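Local coordinates for protein Two-component system sensor histidine kinase (Bacteroides thetaiotaomicron, PDB 3OTT) that is a putative membrane-bound sensor histidine kinase, represented here by its extracellular beta-propeller and beta-sandwich region, which apparently senses saccharides and probably drives autophosphorylation and transcriptional control, at residues L28-G42 / N62-L76. Numbering follows the deposited sequence.
With TBR (hexatantalum dodecabromide), chain D.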
ATOM      1  N   LEU B  28     -24.273   5.175   4.981  1.00 18.73           N
ATOM      2  CA  LEU B  28     -22.847   5.340   5.283  1.00 18.47           C
ATOM      3  C   LEU B  28     -22.457   4.180   6.126  1.00 18.69           C
ATOM      4  O   LEU B  28     -23.280   3.599   6.793  1.00 19.20           O
ATOM      5  CB  LEU B  28     -22.626   6.628   6.068  1.00 19.15           C
ATOM      6  CG  LEU B  28     -23.021   7.858   5.275  1.00 20.43           C
ATOM      7  CD1 LEU B  28     -23.136   9.097   6.171  1.00 22.02           C
ATOM      8  CD2 LEU B  28     -22.000   8.060   4.125  1.00 24.22           C
ATOM      9  N   GLN B  29     -21.188   3.832   6.109  1.00 19.39           N
ATOM     10  CA  GLN B  29     -20.685   2.778   6.959  1.00 18.95           C
ATOM     11  C   GLN B  29     -19.432   3.320   7.640  1.00 19.25           C
ATOM     12  O   GLN B  29     -18.479   3.701   6.942  1.00 19.11           O
ATOM     13  CB  GLN B  29     -20.311   1.582   6.123  1.00 18.36           C
ATOM     14  CG  GLN B  29     -20.002   0.392   6.984  1.00 19.85           C
ATOM     15  CD  GLN B  29     -19.745  -0.888   6.185  1.00 20.10           C
ATOM     16  OE1 GLN B  29     -19.257  -0.838   5.051  1.00 21.93           O
ATOM     17  NE2 GLN B  29     -20.050  -2.036   6.799  1.00 15.97           N
ATOM     18  N   ASP B  30     -19.443   3.402   8.979  1.00 18.94           N
ATOM     19  CA  ASP B  30     -18.281   3.928   9.714  1.00 18.75           C
ATOM     20  C   ASP B  30     -17.122   2.930   9.679  1.00 19.36           C
ATOM     21  O   ASP B  30     -17.288   1.799   9.201  1.00 19.55           O
ATOM     22  CB  ASP B  30     -18.630   4.387  11.145  1.00 18.83           C
ATOM     23  CG  ASP B  30     -19.317   3.262  12.022  1.00 19.97           C
ATOM     24  OD1 ASP B  30     -18.755   2.159  12.185  1.00 22.92           O
ATOM     25  OD2 ASP B  30     -20.368   3.532  12.655  1.00 19.40           O
ATOM     26  N   SER B  31     -15.954   3.337  10.192  1.00 20.25           N
ATOM     27  CA  SER B  31     -14.712   2.565   9.965  1.00 21.28           C
ATOM     28  C   SER B  31     -14.703   1.298  10.815  1.00 20.09           C
ATOM     29  O   SER B  31     -13.773   0.535  10.742  1.00 20.08           O
ATOM     30  CB  SER B  31     -13.461   3.403  10.302  1.00 20.57           C
ATOM     31  OG  SER B  31     -13.649   4.010  11.584  1.00 21.58           O
ATOM     32  N   GLU B  32     -15.729   1.122  11.631  1.00 19.98           N
ATOM     33  CA  GLU B  32     -15.856  -0.079  12.486  1.00 21.19           C
ATOM     34  C   GLU B  32     -17.046  -0.915  12.000  1.00 19.57           C
ATOM     35  O   GLU B  32     -17.443  -1.849  12.632  1.00 19.59           O
ATOM     36  CB  GLU B  32     -15.934   0.324  13.989  1.00 22.39           C
ATOM     37  CG  GLU B  32     -14.596   0.994  14.479  1.00 28.33           C
ATOM     38  CD  GLU B  32     -14.709   1.918  15.729  1.00 37.21           C
ATOM     39  OE1 GLU B  32     -14.053   1.601  16.770  1.00 38.92           O
ATOM     40  OE2 GLU B  32     -15.400   2.980  15.654  1.00 37.68           O
ATOM     41  N   GLY B  33     -17.589  -0.582  10.824  1.00 19.28           N
ATOM     42  CA  GLY B  33     -18.598  -1.445  10.171  1.00 17.42           C
ATOM     43  C   GLY B  33     -20.078  -1.229  10.466  1.00 17.20           C
ATOM     44  O   GLY B  33     -20.911  -1.903   9.880  1.00 18.01           O
ATOM     45  N   LEU B  34     -20.456  -0.270  11.298  1.00 15.65           N
ATOM     46  CA  LEU B  34     -21.910  -0.032  11.506  1.00 15.74           C
ATOM     47  C   LEU B  34     -22.573   0.717  10.339  1.00 15.07           C
ATOM     48  O   LEU B  34     -22.063   1.737   9.855  1.00 15.26           O
ATOM     49  CB  LEU B  34     -22.152   0.789  12.786  1.00 15.51           C
ATOM     50  CG  LEU B  34     -23.314   0.479  13.793  1.00 21.79           C
ATOM     51  CD1 LEU B  34     -23.485   1.580  14.925  1.00 24.16           C
ATOM     52  CD2 LEU B  34     -24.597   0.426  13.186  1.00 25.15           C
ATOM     53  N   ILE B  35     -23.741   0.260   9.915  1.00 14.85           N
ATOM     54  CA  ILE B  35     -24.495   0.967   8.885  1.00 14.21           C
ATOM     55  C   ILE B  35     -25.386   2.080   9.432  1.00 14.52           C
ATOM     56  O   ILE B  35     -26.154   1.866  10.375  1.00 15.96           O
ATOM     57  CB  ILE B  35     -25.350  -0.038   8.148  1.00 13.85           C
ATOM     58  CG1 ILE B  35     -24.424  -1.055   7.460  1.00 15.01           C
ATOM     59  CG2 ILE B  35     -26.261   0.670   7.196  1.00 12.00           C
ATOM     60  CD1 ILE B  35     -23.779  -0.511   6.228  1.00 10.50           C
ATOM     61  N   TRP B  36     -25.293   3.243   8.815  1.00 13.73           N
ATOM     62  CA  TRP B  36     -26.102   4.408   9.104  1.00 12.51           C
ATOM     63  C   TRP B  36     -26.977   4.716   7.896  1.00 13.46           C
ATOM     64  O   TRP B  36     -26.528   4.570   6.747  1.00 13.00           O
ATOM     65  CB  TRP B  36     -25.196   5.623   9.394  1.00 11.65           C
ATOM     66  CG  TRP B  36     -24.299   5.382  10.592  1.00 12.73           C
ATOM     67  CD1 TRP B  36     -23.052   4.765  10.586  1.00 13.27           C
ATOM     68  CD2 TRP B  36     -24.548   5.739  11.942  1.00 12.30           C
ATOM     69  NE1 TRP B  36     -22.542   4.718  11.837  1.00 12.09           N
ATOM     70  CE2 TRP B  36     -23.432   5.321  12.697  1.00 14.89           C
ATOM     71  CE3 TRP B  36     -25.592   6.401  12.597  1.00 15.65           C
ATOM     72  CZ2 TRP B  36     -23.356   5.503  14.075  1.00 11.32           C
ATOM     73  CZ3 TRP B  36     -25.513   6.591  13.970  1.00 14.21           C
ATOM     74  CH2 TRP B  36     -24.410   6.122  14.694  1.00 13.41           C
ATOM     75  N   ILE B  37     -28.198   5.216   8.155  1.00 13.80           N
ATOM     76  CA  ILE B  37     -29.263   5.352   7.169  1.00 14.03           C
ATOM     77  C   ILE B  37     -29.848   6.768   7.237  1.00 14.80           C
ATOM     78  O   ILE B  37     -30.330   7.183   8.277  1.00 16.30           O
ATOM     79  CB  ILE B  37     -30.409   4.269   7.470  1.00 14.65           C
ATOM     80  CG1 ILE B  37     -29.839   2.850   7.556  1.00 13.07           C
ATOM     81  CG2 ILE B  37     -31.594   4.345   6.497  1.00 14.13           C
ATOM     82  CD1 ILE B  37     -30.793   1.785   8.305  1.00 12.55           C
ATOM     83  N   GLY B  38     -29.799   7.523   6.151  1.00 14.50           N
ATOM     84  CA  GLY B  38     -30.509   8.788   6.110  1.00 14.12           C
ATOM     85  C   GLY B  38     -31.927   8.542   5.604  1.00 14.44           C
ATOM     86  O   GLY B  38     -32.136   7.856   4.603  1.00 16.14           O
ATOM     87  N   SER B  39     -32.925   9.049   6.295  1.00 13.28           N
ATOM     88  CA  SER B  39     -34.285   8.787   5.895  1.00 13.32           C
ATOM     89  C   SER B  39     -35.032  10.123   5.789  1.00 13.45           C
ATOM     90  O   SER B  39     -34.460  11.164   6.161  1.00 12.81           O
ATOM     91  CB  SER B  39     -34.979   7.943   6.952  1.00 12.40           C
ATOM     92  OG  SER B  39     -35.294   8.779   8.074  1.00 13.72           O
ATOM     93  N   ASN B  40     -36.303  10.078   5.360  1.00 12.55           N
ATOM     94  CA  ASN B  40     -37.118  11.296   5.222  1.00 14.13           C
ATOM     95  C   ASN B  40     -37.392  12.010   6.542  1.00 14.79           C
ATOM     96  O   ASN B  40     -37.890  13.121   6.529  1.00 16.74           O
ATOM     97  CB  ASN B  40     -38.463  11.021   4.469  1.00 13.05           C
ATOM     98  CG  ASN B  40     -39.348   9.892   5.119  1.00 15.41           C
ATOM     99  OD1 ASN B  40     -38.873   8.805   5.503  1.00 11.86           O
ATOM    100  ND2 ASN B  40     -40.656  10.155   5.186  1.00 12.45           N
ATOM    101  N   LYS B  41     -37.127  11.348   7.668  1.00 15.26           N
ATOM    102  CA  LYS B  41     -37.395  11.873   9.029  1.00 15.82           C
ATOM    103  C   LYS B  41     -36.107  12.054   9.848  1.00 14.67           C
ATOM    104  O   LYS B  41     -36.155  12.541  10.958  1.00 15.85           O
ATOM    105  CB  LYS B  41     -38.282  10.895   9.832  1.00 15.91           C
ATOM    106  CG  LYS B  41     -39.755  10.723   9.337  1.00 19.20           C
ATOM    107  CD  LYS B  41     -40.542  12.021   9.374  1.00 19.42           C
ATOM    108  CE  LYS B  41     -41.670  12.063   8.338  1.00 25.35           C
ATOM    109  NZ  LYS B  41     -42.961  11.458   8.840  1.00 32.09           N
ATOM    110  N   GLY B  42     -34.962  11.622   9.346  1.00 12.80           N
ATOM    111  CA  GLY B  42     -33.722  11.854  10.059  1.00 11.40           C
ATOM    112  C   GLY B  42     -32.849  10.642  10.024  1.00 11.47           C
ATOM    113  O   GLY B  42     -33.088   9.707   9.249  1.00 12.24           O
ATOM    114  N   ASN B  62     -34.924  16.014  13.268  1.00 19.78           N
ATOM    115  CA  ASN B  62     -36.049  15.255  12.728  1.00 20.43           C
ATOM    116  C   ASN B  62     -36.367  15.877  11.372  1.00 20.74           C
ATOM    117  O   ASN B  62     -37.284  16.672  11.268  1.00 21.20           O
ATOM    118  CB  ASN B  62     -37.244  15.477  13.650  1.00 20.88           C
ATOM    119  CG  ASN B  62     -38.497  14.655  13.281  1.00 24.81           C
ATOM    120  OD1 ASN B  62     -39.573  14.961  13.791  1.00 29.42           O
ATOM    121  ND2 ASN B  62     -38.360  13.589  12.465  1.00 22.88           N
ATOM    122  N   THR B  63     -35.580  15.549  10.347  1.00 18.90           N
ATOM    123  CA  THR B  63     -35.656  16.262   9.095  1.00 17.74           C
ATOM    124  C   THR B  63     -35.150  15.350   8.015  1.00 16.84           C
ATOM    125  O   THR B  63     -34.511  14.334   8.297  1.00 16.98           O
ATOM    126  CB  THR B  63     -34.859  17.609   9.164  1.00 18.20           C
ATOM    127  OG1 THR B  63     -35.151  18.419   8.039  1.00 19.59           O
ATOM    128  CG2 THR B  63     -33.324  17.410   9.292  1.00 16.01           C
ATOM    129  N   ARG B  64     -35.452  15.654   6.769  1.00 15.36           N
ATOM    130  CA  ARG B  64     -35.076  14.762   5.695  0.50 14.82           C
ATOM    131  C   ARG B  64     -33.582  14.903   5.388  1.00 14.67           C
ATOM    132  O   ARG B  64     -33.058  16.007   5.301  1.00 14.38           O
ATOM    133  CB  ARG B  64     -35.943  15.001   4.449  0.50 14.72           C
ATOM    134  CG  ARG B  64     -35.556  14.161   3.227  0.50 17.46           C
ATOM    135  CD  ARG B  64     -36.467  14.413   1.991  0.50 23.09           C
ATOM    136  NE  ARG B  64     -36.822  13.157   1.322  0.50 24.00           N
ATOM    137  CZ  ARG B  64     -38.060  12.841   0.918  0.50 24.41           C
ATOM    138  NH1 ARG B  64     -39.090  13.706   1.039  0.50 22.30           N
ATOM    139  NH2 ARG B  64     -38.266  11.667   0.364  0.50 18.73           N
ATOM    140  N   ILE B  65     -32.918  13.769   5.200  1.00 14.06           N
ATOM    141  CA  ILE B  65     -31.526  13.728   4.874  1.00 14.35           C
ATOM    142  C   ILE B  65     -31.386  13.411   3.375  1.00 15.48           C
ATOM    143  O   ILE B  65     -32.007  12.468   2.885  1.00 15.56           O
ATOM    144  CB  ILE B  65     -30.842  12.568   5.637  1.00 13.72           C
ATOM    145  CG1 ILE B  65     -31.201  12.581   7.136  1.00 15.96           C
ATOM    146  CG2 ILE B  65     -29.281  12.558   5.441  1.00 10.74           C
ATOM    147  CD1 ILE B  65     -30.711  13.796   7.852  1.00 14.20           C
ATOM    148  N   TYR B  66     -30.554  14.144   2.645  1.00 14.99           N
ATOM    149  CA  TYR B  66     -30.447  13.862   1.195  1.00 14.55           C
ATOM    150  C   TYR B  66     -29.185  13.142   0.807  1.00 15.03           C
ATOM    151  O   TYR B  66     -29.134  12.523  -0.256  1.00 16.02           O
ATOM    152  CB  TYR B  66     -30.570  15.152   0.405  1.00 14.02           C
ATOM    153  CG  TYR B  66     -31.920  15.812   0.585  1.00 12.25           C
ATOM    154  CD1 TYR B  66     -32.995  15.504  -0.277  1.00 10.96           C
ATOM    155  CD2 TYR B  66     -32.111  16.782   1.604  1.00 13.05           C
ATOM    156  CE1 TYR B  66     -34.257  16.118  -0.125  1.00 14.05           C
ATOM    157  CE2 TYR B  66     -33.414  17.416   1.794  1.00 16.74           C
ATOM    158  CZ  TYR B  66     -34.464  17.056   0.924  1.00 16.44           C
ATOM    159  OH  TYR B  66     -35.678  17.663   1.058  1.00 20.32           O
ATOM    160  N   CYS B  67     -28.161  13.242   1.653  1.00 15.30           N
ATOM    161  CA  CYS B  67     -26.856  12.734   1.325  1.00 16.86           C
ATOM    162  C   CYS B  67     -26.043  12.836   2.603  1.00 17.00           C
ATOM    163  O   CYS B  67     -26.463  13.532   3.525  1.00 17.83           O
ATOM    164  CB  CYS B  67     -26.203  13.594   0.238  1.00 16.59           C
ATOM    165  SG  CYS B  67     -25.828  15.270   0.788  1.00 17.03           S
ATOM    166  N   GLY B  68     -24.903  12.155   2.638  1.00 15.50           N
ATOM    167  CA  GLY B  68     -24.003  12.225   3.770  1.00 16.06           C
ATOM    168  C   GLY B  68     -22.607  11.796   3.410  1.00 15.74           C
ATOM    169  O   GLY B  68     -22.435  11.096   2.443  1.00 16.25           O
ATOM    170  N   VAL B  69     -21.612  12.249   4.180  1.00 15.30           N
ATOM    171  CA  VAL B  69     -20.285  11.679   4.170  1.00 14.75           C
ATOM    172  C   VAL B  69     -19.735  11.645   5.588  1.00 15.07           C
ATOM    173  O   VAL B  69     -20.165  12.429   6.426  1.00 14.01           O
ATOM    174  CB  VAL B  69     -19.236  12.488   3.335  1.00 16.11           C
ATOM    175  CG1 VAL B  69     -19.467  12.281   1.917  1.00 18.81           C
ATOM    176  CG2 VAL B  69     -19.211  13.952   3.706  1.00 12.34           C
ATOM    177  N   ILE B  70     -18.770  10.761   5.830  1.00 13.65           N
ATOM    178  CA  ILE B  70     -18.117  10.680   7.114  1.00 15.76           C
ATOM    179  C   ILE B  70     -16.849  11.569   7.061  1.00 17.38           C
ATOM    180  O   ILE B  70     -16.048  11.437   6.121  1.00 17.11           O
ATOM    181  CB  ILE B  70     -17.781   9.212   7.438  1.00 15.80           C
ATOM    182  CG1 ILE B  70     -19.080   8.401   7.611  1.00 16.84           C
ATOM    183  CG2 ILE B  70     -16.873   9.109   8.660  1.00 16.41           C
ATOM    184  CD1 ILE B  70     -18.845   6.884   7.964  1.00 17.62           C
ATOM    185  N   ILE B  71     -16.667  12.405   8.096  1.00 17.44           N
ATOM    186  CA  ILE B  71     -15.576  13.356   8.215  1.00 16.06           C
ATOM    187  C   ILE B  71     -14.781  13.100   9.526  1.00 17.22           C
ATOM    188  O   ILE B  71     -15.362  12.852  10.581  1.00 16.80           O
ATOM    189  CB  ILE B  71     -16.160  14.844   8.212  1.00 16.62           C
ATOM    190  CG1 ILE B  71     -16.833  15.225   6.881  1.00 14.05           C
ATOM    191  CG2 ILE B  71     -15.160  15.868   8.599  1.00 12.21           C
ATOM    192  CD1 ILE B  71     -16.009  14.975   5.669  1.00 15.67           C
ATOM    193  N   ASP B  72     -13.452  13.136   9.437  1.00 17.80           N
ATOM    194  CA  ASP B  72     -12.524  12.974  10.586  1.00 18.72           C
ATOM    195  C   ASP B  72     -12.745  11.683  11.398  1.00 18.34           C
ATOM    196  O   ASP B  72     -12.414  11.644  12.558  1.00 17.75           O
ATOM    197  CB  ASP B  72     -12.509  14.232  11.504  1.00 19.21           C
ATOM    198  CG  ASP B  72     -12.107  15.543  10.748  1.00 22.27           C
ATOM    199  OD1 ASP B  72     -11.579  15.440   9.596  1.00 22.38           O
ATOM    200  OD2 ASP B  72     -12.317  16.668  11.308  1.00 21.12           O
ATOM    201  N   ASN B  73     -13.307  10.643  10.771  1.00 17.85           N
ATOM    202  CA  ASN B  73     -13.531   9.359  11.440  1.00 18.92           C
ATOM    203  C   ASN B  73     -14.401   9.562  12.703  1.00 19.33           C
ATOM    204  O   ASN B  73     -14.265   8.828  13.692  1.00 19.67           O
ATOM    205  CB  ASN B  73     -12.176   8.777  11.849  1.00 19.59           C
ATOM    206  CG  ASN B  73     -12.202   7.254  12.036  1.00 22.44           C
ATOM    207  OD1 ASN B  73     -13.053   6.535  11.503  1.00 24.17           O
ATOM    208  ND2 ASN B  73     -11.246   6.760  12.810  1.00 25.06           N
ATOM    209  N   THR B  74     -15.230  10.611  12.716  1.00 17.63           N
ATOM    210  CA  THR B  74     -16.067  10.829  13.862  1.00 16.47           C
ATOM    211  C   THR B  74     -17.379  11.538  13.580  1.00 17.01           C
ATOM    212  O   THR B  74     -18.270  11.476  14.423  1.00 17.35           O
ATOM    213  CB  THR B  74     -15.324  11.493  15.061  1.00 17.20           C
ATOM    214  OG1 THR B  74     -16.153  11.406  16.220  1.00 18.62           O
ATOM    215  CG2 THR B  74     -14.988  12.981  14.820  1.00 13.01           C
ATOM    216  N   TYR B  75     -17.514  12.225  12.438  1.00 16.81           N
ATOM    217  CA  TYR B  75     -18.786  12.953  12.153  1.00 16.82           C
ATOM    218  C   TYR B  75     -19.561  12.387  10.973  1.00 17.08           C
ATOM    219  O   TYR B  75     -18.996  11.874  10.021  1.00 19.96           O
ATOM    220  CB  TYR B  75     -18.568  14.459  11.882  1.00 16.64           C
ATOM    221  CG  TYR B  75     -17.733  15.197  12.910  1.00 16.69           C
ATOM    222  CD1 TYR B  75     -18.268  15.562  14.168  1.00 17.12           C
ATOM    223  CD2 TYR B  75     -16.420  15.557  12.628  1.00 17.65           C
ATOM    224  CE1 TYR B  75     -17.478  16.216  15.119  1.00 15.60           C
ATOM    225  CE2 TYR B  75     -15.613  16.203  13.589  1.00 16.51           C
ATOM    226  CZ  TYR B  75     -16.146  16.526  14.808  1.00 17.03           C
ATOM    227  OH  TYR B  75     -15.311  17.205  15.679  1.00 20.81           O
ATOM    228  N   LEU B  76     -20.860  12.495  11.018  1.00 16.51           N
ATOM    229  CA  LEU B  76     -21.669  12.292   9.827  1.00 17.85           C
ATOM    230  C   LEU B  76     -22.133  13.684   9.438  1.00 16.80           C
ATOM    231  O   LEU B  76     -22.836  14.315  10.251  1.00 17.93           O
ATOM    232  CB  LEU B  76     -22.888  11.381  10.105  1.00 16.85           C
ATOM    233  CG  LEU B  76     -22.758   9.851  10.106  1.00 21.46           C
ATOM    234  CD1 LEU B  76     -21.399   9.337  10.486  1.00 20.23           C
ATOM    235  CD2 LEU B  76     -23.785   9.233  11.033  1.00 23.59           C
TER
HETATM  236 TA1  TBR D   2     -12.958  -5.568   6.826  0.90 34.72          TA
HETATM  237 TA2  TBR D   2     -15.269  -5.675   8.300  0.90 31.10          TA
HETATM  238 TA3  TBR D   2     -13.085  -7.388   8.968  0.90 32.22          TA
HETATM  239 TA4  TBR D   2     -13.837  -5.243  10.650  0.90 32.37          TA
HETATM  240 TA5  TBR D   2     -11.489  -5.124   9.134  0.90 30.29          TA
HETATM  241 TA6  TBR D   2     -13.641  -3.504   8.435  0.90 33.86          TA
HETATM  242 BR1  TBR D   2     -15.225  -6.129   5.681  0.90 38.30          BR
HETATM  243 BR2  TBR D   2     -12.303  -8.071   6.522  0.90 41.80          BR
HETATM  244 BR3  TBR D   2     -10.407  -5.226   6.762  0.90 44.51          BR
HETATM  245 BR4  TBR D   2     -12.898  -3.129   5.968  0.90 42.41          BR
HETATM  246 BR5  TBR D   2     -15.519  -8.246   8.507  0.90 40.95          BR
HETATM  247 BR6  TBR D   2     -10.580  -7.543   9.622  0.90 42.63          BR
HETATM  248 BR7  TBR D   2     -11.500  -4.712  11.704  0.90 43.10          BR
HETATM  249 BR8  TBR D   2     -14.255  -2.692  10.847  0.90 45.53          BR
HETATM  250 BR9  TBR D   2     -16.420  -5.574  10.641  0.90 43.21          BR
HETATM  251 BRA  TBR D   2     -13.536  -7.699  11.533  0.90 38.08          BR
HETATM  252 BRB  TBR D   2     -11.282  -2.537   8.959  0.90 43.35          BR
HETATM  253 BRC  TBR D   2     -16.159  -3.325   7.774  0.90 43.14          BR
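Leu-28, Trp-36, Ile-70 and Leu-76 form the apolar seam between two successive propeller blades. Leu-76 crosses the Trp-36 indole at about a right angle and brings CD2 obliquely to within 4.1 Å of the centroid of the six-membered ring, an off-centre CH-pi contact. Leu-28 slides past Leu-76 in the opposite direction, its CD1 4.0 Å from Leu-76 CG; its CD2 meets Gly-68 O, while CD1 lies where Gly-68 carries no side chain. Ile-70 runs CD1 out along an extended chain (chi2 -179°) to 3.5 Å from Asp-30 CA.

Polar bonds close both ends. Ser-31 OG donates to Asn-73 OD1 (2.6 Å) on a lone pair in the carbonyl plane; at the far end, chi1 near -176° swings the Asn-62 amide toward Lys-41, bringing ND2 2.9 Å from Lys-41 O, again on an in-plane lone pair. Beside it, Ile-65 N donates to Ser-39 O (3.2 Å), and Ile-65 packs CB on Gly-38 CA at 3.8 Å, the glycine offering only backbone.

Asp-30 sets the second shell: OD2 takes the indole N-H of Trp-36 NE1 nearly straight (2.6 Å, 172°), which helps fix the ring's rotation, and is also held by Arg-660 in a salt bridge, while OD1 forms an Asx turn with Glu-32 N and also accepts from Leu-34 N. That turn borders the bound tantalum bromide cluster.

Strands 24-29 and 35-39 thus pack face to face on 67-71 and 75-79, with Leu-43 of strand 42-46 also touching Leu-76 and strand 105-111 of the next blade covering Val-69 and Ile-71.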